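PDB 5HWK: glutathione-specific gamma-glutamylcyclotransferase from Saccharomyces cerevisiae S288c, which catalyses the cleavage of glutathione into 5-oxo-L-proline and the dipeptide Cys-Gly, acting on no other gamma-glutamyl peptide. Local coordinates for residues K19-Y24 against Y97-E102; R38-S43 against D218-A223; S192-L197 against A223-V228. All blocks are in the same frame, centred on the assembly; numbering follows the deposited sequence. Where two conformers were deposited one is given.

Interaction 1: residues K19-Y24 against Y97-E102; sequences KPPSHY and YYIPPE
Tyr97, inside strand 91-99, lays its ring chiefly against Pro21 and Tyr24 of the loop that follows helix 15-18. Pro21 covers one face: its CD sits over the middle of the Tyr97 ring, 3.6 Å from the centroid and 10° off the normal, a CH-pi contact. At the far end of the same ring Pro20, in the conformer given here, lies beside the hydroxyl; two partners, Leu16 O and Arg27 NE, hold that hydroxyl in place by hydrogen bonds. Tyr24 brings its ring to the CD1 side of Tyr97, with planes at 54° and centroids 5.1 Å apart, an oblique aromatic pair. CG of Tyr24 lies between its backbone N and carbonyl carbon (chi1 70°), which swings the ring over Tyr97 CD1. Strand 91-99 belongs to the six-stranded antiparallel sheet of the gamma-glutamylcyclotransferase fold, between 8-12 and 26-33, and the loop folds back over it on its way into 26-33. Tyr98 contributes its backbone, its O receiving a CA-H...O contact from Tyr24 CA at 3.2 Å. Ile99 sends CD1 this way, to Tyr24 CB at 3.9 Å and, more loosely, to Pro21 CG; its side chain also packs on Val10, a probable substrate-binding residue. Beyond the strand end, Pro100 sets CD 3.2 Å from His23 O.

Interaction 2: residues R38-S43 against D218-A223; sequences RFWQSS and DHYLTA. With PO4 (phosphate ion), chain D.
Arg38 and Tyr220 lie flat on one another, guanidinium and ring planes only 6° apart. The arginine bends at chi2 and runs across the ring: CD stands over its centre, 3.5 Å from the centroid, while CZ is displaced toward the CG end, an off-centre cation-pi contact 4.2 Å from the centroid. Tyr220 reaches out from the first turn of helix 219-232 with CG anti to its backbone N (chi1 164°), which carries the hydroxyl to the backbone of strand 35-40. There Phe39 N donates to Tyr220 OH at 2.9 Å in a nearly straight bond. Phe39 is the centre of an inverse gamma turn where the chain turns its corner. A water at the rim of the Tyr220 ring, in its plane, lies 2.7 Å from Tyr220 OH and accepts from Trp40 NE1. Beside this, Leu221 CD1 meets Phe39 CE1 obliquely at 3.6 Å. Asp218 caps the helix through OD1, which takes Leu221 N at 3.0 Å; its OD2 forms a salt bridge with Arg37. At the other end of segment 38-43, Ser43 OG donates to a phosphate ion, probably from the crystallisation liquor. Asn74 OD1 accepts from Arg38 NE, a second hold on the group besides the tyrosine ring. With its face carrying the arginine and its buried hydroxyl engaged by Phe39 N-H and a water, one tyrosine ties helix 219-232 to strand 35-40.

Interaction 3: residues S192-L197 against A223-V228; sequences SNYEYL and ALLETV
Two C-terminal helices, 193-205 and 219-232, pack roughly antiparallel here; the axes of the two short segments come within 11.3 Å of each other, with a crossing angle of -146°. Leu197 makes most of the contact from the first helix. With CG anti to the backbone N (chi1 176°), its CD2 is thrust at the second helix and sits among Leu224, Leu225 and Val228: 4.0 Å from Val228 CG2, 4.0 Å from Leu225 CA, and 4.2 Å from Leu224 CG. Leu197 and Val228 pass alongside each other in opposite directions, whereas Leu225 comes across Leu197. One turn earlier, Tyr194 takes the next place along the interface. Its ring meets Val228 at an oblique angle, Tyr194 CD1 being 3.8 Å from Val228 CG1, and Tyr194 CE1 approaches Leu225 CD1 at 4.1 Å. Val228 therefore divides its two methyl branches between the helix partners, CG1 to the tyrosine and CG2 to the leucine. Thr227 and Val228 also rest on helix 176-185. Ser192 caps the start of the first helix, its OG accepting from Glu195 N at 2.9 Å. Further along helix 219-232, Arg232 adds a cation-pi contact with Tyr194. Between the two segments themselves the contact is wholly apolar, so that here the helices are held by dispersion and the exclusion of water.

From the N terminus, the loop 19-24 leads into strand 26-33 and meets 97-102 at the end of strand 91-99, in the main sheet; interaction 1 thus closes a loop of 72 residues. Residues 38-43 lie inside that loop, yet their partner 218-223 comes long after it, so interaction 2, spanning 174 residues, crosses interaction 1 and ties strand 35-40 of the three-stranded sheet to helix 219-232. Interaction 3 opens after interaction 1 has closed, spans 25 residues, joins helices 193-205 and 219-232, and crosses interaction 2, with which it shares Ala223. Phe39 packs on Leu197, Leu221 and Leu224, making these two a continuous core; the centres of interactions 1 and 2 lie about 26 Å apart.

Interaction 1: residues K19-Y24 against Y97-E102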
loop_
_atom_site.group_PDB
_atom_site.type_symbol
_atom_site.label_atom_id
_atom_site.label_comp_id
_atom_site.label_asym_id
_atom_site.label_seq_id
_atom_site.Cartn_x
_atom_site.Cartn_y
_atom_site.Cartn_z
ATOM N N LYS A 19 7.196 -9.591 -3.445
ATOM C CA LYS A 19 8.639 -9.763 -3.290
ATOM C C LYS A 19 8.863 -9.544 -1.796
ATOM O O LYS A 19 9.204 -8.428 -1.362
ATOM C CB LYS A 19 9.399 -8.752 -4.147
ATOM C CG LYS A 19 10.903 -8.888 -4.097
ATOM C CD LYS A 19 11.549 -8.141 -5.246
ATOM C CE LYS A 19 12.884 -7.541 -4.864
ATOM N NZ LYS A 19 12.687 -6.380 -3.958
ATOM N N PRO A 20 8.672 -10.577 -0.984
ATOM C CA PRO A 20 8.597 -10.385 0.471
ATOM C C PRO A 20 9.943 -10.025 1.063
ATOM O O PRO A 20 10.996 -10.220 0.432
ATOM C CB PRO A 20 8.150 -11.761 0.978
ATOM C CG PRO A 20 8.647 -12.712 -0.077
ATOM C CD PRO A 20 8.468 -11.985 -1.372
ATOM N N PRO A 21 9.935 -9.506 2.284
ATOM C CA PRO A 21 11.187 -9.360 3.029
ATOM C C PRO A 21 11.739 -10.724 3.443
ATOM O O PRO A 21 11.026 -11.734 3.511
ATOM C CB PRO A 21 10.770 -8.520 4.235
ATOM C CG PRO A 21 9.328 -8.848 4.437
ATOM C CD PRO A 21 8.748 -9.145 3.075
ATOM N N SER A 22 13.046 -10.748 3.688
ATOM C CA SER A 22 13.696 -11.959 4.153
ATOM C C SER A 22 13.263 -12.283 5.565
ATOM O O SER A 22 12.989 -11.402 6.382
ATOM C CB SER A 22 15.216 -11.771 4.178
ATOM O OG SER A 22 15.674 -11.183 2.981
ATOM N N HIS A 23 13.208 -13.565 5.845
ATOM C CA HIS A 23 13.140 -14.088 7.201
ATOM C C HIS A 23 11.807 -13.853 7.898
ATOM O O HIS A 23 11.727 -13.990 9.136
ATOM C CB HIS A 23 14.312 -13.598 8.058
ATOM C CG HIS A 23 15.612 -14.197 7.659
ATOM N ND1 HIS A 23 16.634 -13.463 7.097
ATOM C CD2 HIS A 23 16.043 -15.476 7.700
ATOM C CE1 HIS A 23 17.649 -14.265 6.830
ATOM N NE2 HIS A 23 17.315 -15.493 7.184
ATOM N N TYR A 24 10.746 -13.508 7.169
ATOM C CA TYR A 24 9.460 -13.384 7.837
ATOM C C TYR A 24 9.027 -14.747 8.366
ATOM O O TYR A 24 9.329 -15.797 7.773
ATOM C CB TYR A 24 8.402 -12.818 6.891
ATOM C CG TYR A 24 7.952 -13.733 5.786
ATOM C CD1 TYR A 24 6.968 -14.698 6.026
ATOM C CD2 TYR A 24 8.462 -13.600 4.490
ATOM C CE1 TYR A 24 6.530 -15.555 5.019
ATOM C CE2 TYR A 24 8.045 -14.447 3.481
ATOM C CZ TYR A 24 7.057 -15.400 3.745
ATOM O OH TYR A 24 6.601 -16.227 2.744
ATOM N N TYR A 97 3.560 -8.808 7.570
ATOM C CA TYR A 97 4.608 -9.788 7.826
ATOM C C TYR A 97 5.074 -9.641 9.249
ATOM O O TYR A 97 5.127 -8.540 9.779
ATOM C CB TYR A 97 5.833 -9.453 6.957
ATOM C CG TYR A 97 5.617 -9.715 5.495
ATOM C CD1 TYR A 97 5.681 -11.016 5.007
ATOM C CD2 TYR A 97 5.329 -8.684 4.584
ATOM C CE1 TYR A 97 5.483 -11.292 3.692
ATOM C CE2 TYR A 97 5.122 -8.957 3.231
ATOM C CZ TYR A 97 5.221 -10.264 2.807
ATOM O OH TYR A 97 5.012 -10.560 1.487
ATOM N N TYR A 98 5.457 -10.756 9.863
ATOM C CA TYR A 98 6.164 -10.678 11.137
ATOM C C TYR A 98 7.625 -11.013 10.919
ATOM O O TYR A 98 7.959 -12.035 10.297
ATOM C CB TYR A 98 5.610 -11.682 12.144
ATOM C CG TYR A 98 6.297 -11.608 13.514
ATOM C CD1 TYR A 98 6.080 -10.531 14.369
ATOM C CD2 TYR A 98 7.217 -12.577 13.909
ATOM C CE1 TYR A 98 6.694 -10.451 15.600
ATOM C CE2 TYR A 98 7.816 -12.524 15.164
ATOM C CZ TYR A 98 7.546 -11.463 15.987
ATOM O OH TYR A 98 8.153 -11.350 17.215
ATOM N N ILE A 99 8.485 -10.165 11.449
ATOM C CA ILE A 99 9.934 -10.314 11.385
ATOM C C ILE A 99 10.421 -10.575 12.802
ATOM O O ILE A 99 10.254 -9.717 13.670
ATOM C CB ILE A 99 10.606 -9.056 10.799
ATOM C CG1 ILE A 99 9.906 -8.556 9.515
ATOM C CG2 ILE A 99 12.116 -9.281 10.636
ATOM C CD1 ILE A 99 9.872 -9.543 8.399
ATOM N N PRO A 100 11.026 -11.723 13.076
ATOM C CA PRO A 100 11.482 -12.032 14.460
ATOM C C PRO A 100 12.565 -11.075 14.920
ATOM O O PRO A 100 13.212 -10.395 14.098
ATOM C CB PRO A 100 12.023 -13.465 14.360
ATOM C CG PRO A 100 12.160 -13.756 12.870
ATOM C CD PRO A 100 11.249 -12.817 12.116
ATOM N N PRO A 101 12.725 -10.942 16.239
ATOM C CA PRO A 101 13.735 -10.031 16.802
ATOM C C PRO A 101 15.116 -10.179 16.189
ATOM O O PRO A 101 15.818 -9.177 16.002
ATOM C CB PRO A 101 13.772 -10.425 18.292
ATOM C CG PRO A 101 12.475 -11.084 18.563
ATOM C CD PRO A 101 11.986 -11.694 17.270
ATOM N N GLU A 102 15.533 -11.412 15.891
ATOM C CA GLU A 102 16.861 -11.637 15.330
ATOM C C GLU A 102 17.066 -10.890 14.031
ATOM O O GLU A 102 18.212 -10.613 13.666
ATOM C CB GLU A 102 17.087 -13.125 15.051
ATOM C CG GLU A 102 16.642 -14.045 16.149
ATOM C CD GLU A 102 15.169 -14.392 16.050
ATOM O OE1 GLU A 102 14.812 -15.255 15.215
ATOM O OE2 GLU A 102 14.368 -13.784 16.797
#

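Interaction 2: residues R38-S43 against D218-A223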
loop_
_atom_site.group_PDB
_atom_site.type_symbol
_atom_site.label_atom_id
_atom_site.label_comp_id
_atom_site.label_asym_id
_atom_site.label_seq_id
_atom_site.Cartn_x
_atom_site.Cartn_y
_atom_site.Cartn_z
ATOM N N ARG A 38 -2.519 4.752 -3.543
ATOM C CA ARG A 38 -2.608 5.443 -4.825
ATOM C C ARG A 38 -1.246 5.372 -5.491
ATOM O O ARG A 38 -0.207 5.369 -4.832
ATOM C CB ARG A 38 -2.989 6.938 -4.629
ATOM C CG ARG A 38 -4.439 7.190 -4.178
ATOM C CD ARG A 38 -5.406 6.780 -5.262
ATOM N NE ARG A 38 -6.814 7.032 -4.971
ATOM C CZ ARG A 38 -7.633 6.172 -4.369
ATOM N NH1 ARG A 38 -7.171 5.011 -3.892
ATOM N NH2 ARG A 38 -8.917 6.496 -4.216
ATOM N N PHE A 39 -1.248 5.402 -6.832
ATOM C CA PHE A 39 0.018 5.389 -7.577
ATOM C C PHE A 39 0.494 6.833 -7.789
ATOM O O PHE A 39 0.604 7.359 -8.904
ATOM C CB PHE A 39 -0.127 4.637 -8.895
ATOM C CG PHE A 39 0.065 3.136 -8.794
ATOM C CD1 PHE A 39 -0.577 2.391 -7.825
ATOM C CD2 PHE A 39 0.865 2.477 -9.728
ATOM C CE1 PHE A 39 -0.414 1.012 -7.764
ATOM C CE2 PHE A 39 1.008 1.127 -9.706
ATOM C CZ PHE A 39 0.395 0.384 -8.718
ATOM N N TRP A 40 0.712 7.503 -6.650
ATOM C CA TRP A 40 1.041 8.919 -6.548
ATOM C C TRP A 40 2.470 9.168 -6.105
ATOM O O TRP A 40 2.784 10.278 -5.638
ATOM C CB TRP A 40 0.044 9.635 -5.656
ATOM C CG TRP A 40 -1.328 9.704 -6.229
ATOM C CD1 TRP A 40 -1.733 9.315 -7.492
ATOM C CD2 TRP A 40 -2.471 10.271 -5.595
ATOM N NE1 TRP A 40 -3.078 9.568 -7.641
ATOM C CE2 TRP A 40 -3.554 10.157 -6.492
ATOM C CE3 TRP A 40 -2.696 10.820 -4.329
ATOM C CZ2 TRP A 40 -4.844 10.577 -6.163
ATOM C CZ3 TRP A 40 -3.987 11.244 -4.007
ATOM C CH2 TRP A 40 -5.033 11.122 -4.924
ATOM N N GLN A 41 3.348 8.175 -6.256
ATOM C CA GLN A 41 4.761 8.305 -5.971
ATOM C C GLN A 41 5.522 8.087 -7.279
ATOM O O GLN A 41 5.222 7.161 -8.032
ATOM C CB GLN A 41 5.164 7.298 -4.901
ATOM C CG GLN A 41 6.608 7.376 -4.488
ATOM C CD GLN A 41 6.835 8.461 -3.437
ATOM O OE1 GLN A 41 5.953 9.289 -3.169
ATOM N NE2 GLN A 41 8.003 8.439 -2.811
ATOM N N SER A 42 6.423 8.992 -7.628
ATOM C CA SER A 42 7.185 8.746 -8.852
ATOM C C SER A 42 8.364 7.801 -8.600
ATOM O O SER A 42 8.855 7.691 -7.477
ATOM C CB SER A 42 7.698 10.055 -9.399
ATOM O OG SER A 42 8.565 10.570 -8.459
ATOM N N SER A 43 8.745 7.038 -9.642
ATOM C CA SER A 43 9.897 6.158 -9.586
ATOM C C SER A 43 10.885 6.614 -10.657
ATOM O O SER A 43 10.532 6.716 -11.850
ATOM C CB SER A 43 9.483 4.727 -9.851
ATOM O OG SER A 43 10.642 3.934 -10.005
ATOM N N ASP A 218 -10.317 -3.570 -5.098
ATOM C CA ASP A 218 -9.772 -2.223 -5.129
ATOM C C ASP A 218 -10.251 -1.541 -6.417
ATOM O O ASP A 218 -9.686 -1.757 -7.487
ATOM C CB ASP A 218 -8.248 -2.274 -5.032
ATOM C CG ASP A 218 -7.616 -0.882 -4.859
ATOM O OD1 ASP A 218 -8.151 0.106 -5.408
ATOM O OD2 ASP A 218 -6.566 -0.781 -4.186
ATOM N N HIS A 219 -11.285 -0.695 -6.300
ATOM C CA HIS A 219 -11.884 -0.046 -7.467
ATOM C C HIS A 219 -10.935 0.933 -8.137
ATOM O O HIS A 219 -10.973 1.104 -9.370
ATOM C CB HIS A 219 -13.172 0.663 -7.055
ATOM C CG HIS A 219 -14.214 -0.271 -6.530
ATOM N ND1 HIS A 219 -14.799 -1.234 -7.319
ATOM C CD2 HIS A 219 -14.758 -0.408 -5.297
ATOM C CE1 HIS A 219 -15.674 -1.916 -6.599
ATOM N NE2 HIS A 219 -15.663 -1.438 -5.367
ATOM N N TYR A 220 -10.089 1.600 -7.357
ATOM C CA TYR A 220 -9.089 2.488 -7.955
ATOM C C TYR A 220 -8.119 1.692 -8.824
ATOM O O TYR A 220 -7.864 2.057 -9.975
ATOM C CB TYR A 220 -8.330 3.220 -6.859
ATOM C CG TYR A 220 -7.054 3.862 -7.329
ATOM C CD1 TYR A 220 -7.081 5.100 -7.991
ATOM C CD2 TYR A 220 -5.809 3.231 -7.178
ATOM C CE1 TYR A 220 -5.912 5.685 -8.470
ATOM C CE2 TYR A 220 -4.672 3.825 -7.627
ATOM C CZ TYR A 220 -4.716 5.059 -8.260
ATOM O OH TYR A 220 -3.545 5.643 -8.648
ATOM N N LEU A 221 -7.591 0.586 -8.292
ATOM C CA LEU A 221 -6.617 -0.180 -9.051
ATOM C C LEU A 221 -7.265 -0.787 -10.293
ATOM O O LEU A 221 -6.649 -0.841 -11.360
ATOM C CB LEU A 221 -6.039 -1.286 -8.184
ATOM C CG LEU A 221 -4.583 -1.623 -8.407
ATOM C CD1 LEU A 221 -3.738 -0.322 -8.253
ATOM C CD2 LEU A 221 -4.197 -2.693 -7.408
ATOM N N THR A 222 -8.527 -1.208 -10.185
ATOM C CA THR A 222 -9.232 -1.729 -11.355
ATOM C C THR A 222 -9.394 -0.664 -12.440
ATOM O O THR A 222 -9.176 -0.941 -13.620
ATOM C CB THR A 222 -10.590 -2.246 -10.935
ATOM O OG1 THR A 222 -10.385 -3.376 -10.097
ATOM C CG2 THR A 222 -11.351 -2.711 -12.158
ATOM N N ALA A 223 -9.753 0.565 -12.058
ATOM C CA ALA A 223 -9.905 1.639 -13.033
ATOM C C ALA A 223 -8.548 2.021 -13.615
ATOM O O ALA A 223 -8.420 2.252 -14.823
ATOM C CB ALA A 223 -10.554 2.851 -12.375
HETATM P P PO4 D . 12.462 4.951 -7.143
HETATM O O1 PO4 D . 12.571 6.419 -7.540
HETATM O O2 PO4 D . 13.349 4.654 -5.953
HETATM O O3 PO4 D . 12.702 4.044 -8.359
HETATM O O4 PO4 D . 10.974 4.703 -6.712
HETATM O O HOH W 1 -4.038 7.961 -9.962
#

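Interaction 3: residues S192-L197 against A223-V228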
loop_
_atom_site.group_PDB
_atom_site.type_symbol
_atom_site.label_atom_id
_atom_site.label_comp_id
_atom_site.label_asym_id
_atom_site.label_seq_id
_atom_site.Cartn_x
_atom_site.Cartn_y
_atom_site.Cartn_z
ATOM N N SER A 192 9.051 -2.654 -17.010
ATOM C CA SER A 192 8.083 -1.646 -17.388
ATOM C C SER A 192 7.252 -1.248 -16.178
ATOM O O SER A 192 7.049 -2.016 -15.211
ATOM C CB SER A 192 7.135 -2.125 -18.479
ATOM O OG SER A 192 6.292 -3.139 -17.970
ATOM N N ASN A 193 6.732 -0.043 -16.231
ATOM C CA ASN A 193 5.839 0.396 -15.151
ATOM C C ASN A 193 4.557 -0.431 -15.205
ATOM O O ASN A 193 3.971 -0.752 -14.161
ATOM C CB ASN A 193 5.555 1.884 -15.367
ATOM C CG ASN A 193 5.016 2.624 -14.131
ATOM O OD1 ASN A 193 5.051 3.845 -14.170
ATOM N ND2 ASN A 193 4.608 1.927 -13.073
ATOM N N TYR A 194 4.160 -0.874 -16.407
ATOM C CA TYR A 194 2.985 -1.724 -16.521
ATOM C C TYR A 194 3.167 -3.034 -15.777
ATOM O O TYR A 194 2.225 -3.509 -15.123
ATOM C CB TYR A 194 2.747 -1.987 -18.009
ATOM C CG TYR A 194 1.722 -3.011 -18.377
ATOM C CD1 TYR A 194 0.369 -2.850 -18.063
ATOM C CD2 TYR A 194 2.070 -4.063 -19.215
ATOM C CE1 TYR A 194 -0.570 -3.796 -18.492
ATOM C CE2 TYR A 194 1.176 -4.972 -19.600
ATOM C CZ TYR A 194 -0.134 -4.843 -19.254
ATOM O OH TYR A 194 -0.995 -5.801 -19.735
ATOM N N GLU A 195 4.354 -3.643 -15.890
ATOM C CA GLU A 195 4.628 -4.892 -15.164
ATOM C C GLU A 195 4.458 -4.679 -13.649
ATOM O O GLU A 195 3.943 -5.566 -12.960
ATOM C CB GLU A 195 6.051 -5.375 -15.437
ATOM C CG GLU A 195 6.332 -6.689 -14.776
ATOM C CD GLU A 195 7.822 -7.102 -14.741
ATOM O OE1 GLU A 195 8.731 -6.225 -14.750
ATOM O OE2 GLU A 195 8.080 -8.314 -14.615
ATOM N N TYR A 196 4.959 -3.567 -13.105
ATOM C CA TYR A 196 4.751 -3.308 -11.681
ATOM C C TYR A 196 3.261 -3.310 -11.318
ATOM O O TYR A 196 2.845 -3.947 -10.331
ATOM C CB TYR A 196 5.375 -1.971 -11.335
ATOM C CG TYR A 196 5.161 -1.472 -9.939
ATOM C CD1 TYR A 196 4.041 -0.696 -9.625
ATOM C CD2 TYR A 196 6.103 -1.742 -8.941
ATOM C CE1 TYR A 196 3.845 -0.211 -8.335
ATOM C CE2 TYR A 196 5.931 -1.250 -7.629
ATOM C CZ TYR A 196 4.789 -0.525 -7.330
ATOM O OH TYR A 196 4.620 0.019 -6.063
ATOM N N LEU A 197 2.428 -2.629 -12.117
ATOM C CA LEU A 197 0.990 -2.640 -11.837
ATOM C C LEU A 197 0.413 -4.036 -11.966
ATOM O O LEU A 197 -0.402 -4.469 -11.145
ATOM C CB LEU A 197 0.271 -1.682 -12.781
ATOM C CG LEU A 197 -1.236 -1.576 -12.762
ATOM C CD1 LEU A 197 -1.758 -1.277 -11.357
ATOM C CD2 LEU A 197 -1.696 -0.484 -13.740
ATOM N N ALA A 223 -9.753 0.565 -12.058
ATOM C CA ALA A 223 -9.905 1.639 -13.033
ATOM C C ALA A 223 -8.548 2.021 -13.615
ATOM O O ALA A 223 -8.420 2.252 -14.823
ATOM C CB ALA A 223 -10.554 2.851 -12.375
ATOM N N LEU A 224 -7.518 2.035 -12.777
ATOM C CA LEU A 224 -6.173 2.350 -13.246
ATOM C C LEU A 224 -5.698 1.333 -14.296
ATOM O O LEU A 224 -5.223 1.702 -15.388
ATOM C CB LEU A 224 -5.225 2.422 -12.048
ATOM C CG LEU A 224 -3.805 2.863 -12.438
ATOM C CD1 LEU A 224 -3.750 4.285 -13.064
ATOM C CD2 LEU A 224 -2.929 2.779 -11.197
ATOM N N LEU A 225 -5.872 0.042 -14.010
ATOM C CA LEU A 225 -5.427 -0.972 -14.954
ATOM C C LEU A 225 -6.256 -0.922 -16.231
ATOM O O LEU A 225 -5.701 -1.055 -17.319
ATOM C CB LEU A 225 -5.491 -2.362 -14.308
ATOM C CG LEU A 225 -5.009 -3.567 -15.156
ATOM C CD1 LEU A 225 -3.601 -3.353 -15.743
ATOM C CD2 LEU A 225 -5.048 -4.876 -14.362
ATOM N N GLU A 226 -7.580 -0.714 -16.125
ATOM C CA GLU A 226 -8.409 -0.625 -17.325
ATOM C C GLU A 226 -7.958 0.531 -18.199
ATOM O O GLU A 226 -7.890 0.410 -19.429
ATOM C CB GLU A 226 -9.879 -0.441 -16.951
ATOM C CG GLU A 226 -10.558 -1.694 -16.419
ATOM N N THR A 227 -7.594 1.648 -17.577
ATOM C CA THR A 227 -7.192 2.815 -18.346
ATOM C C THR A 227 -5.814 2.626 -18.967
ATOM O O THR A 227 -5.605 2.994 -20.128
ATOM C CB THR A 227 -7.223 4.049 -17.458
ATOM O OG1 THR A 227 -8.516 4.143 -16.861
ATOM C CG2 THR A 227 -6.962 5.308 -18.296
ATOM N N VAL A 228 -4.866 2.042 -18.222
ATOM C CA VAL A 228 -3.555 1.716 -18.782
ATOM C C VAL A 228 -3.722 0.779 -19.974
ATOM O O VAL A 228 -3.089 0.966 -21.017
ATOM C CB VAL A 228 -2.668 1.063 -17.705
ATOM C CG1 VAL A 228 -1.406 0.454 -18.312
ATOM C CG2 VAL A 228 -2.259 2.098 -16.687
#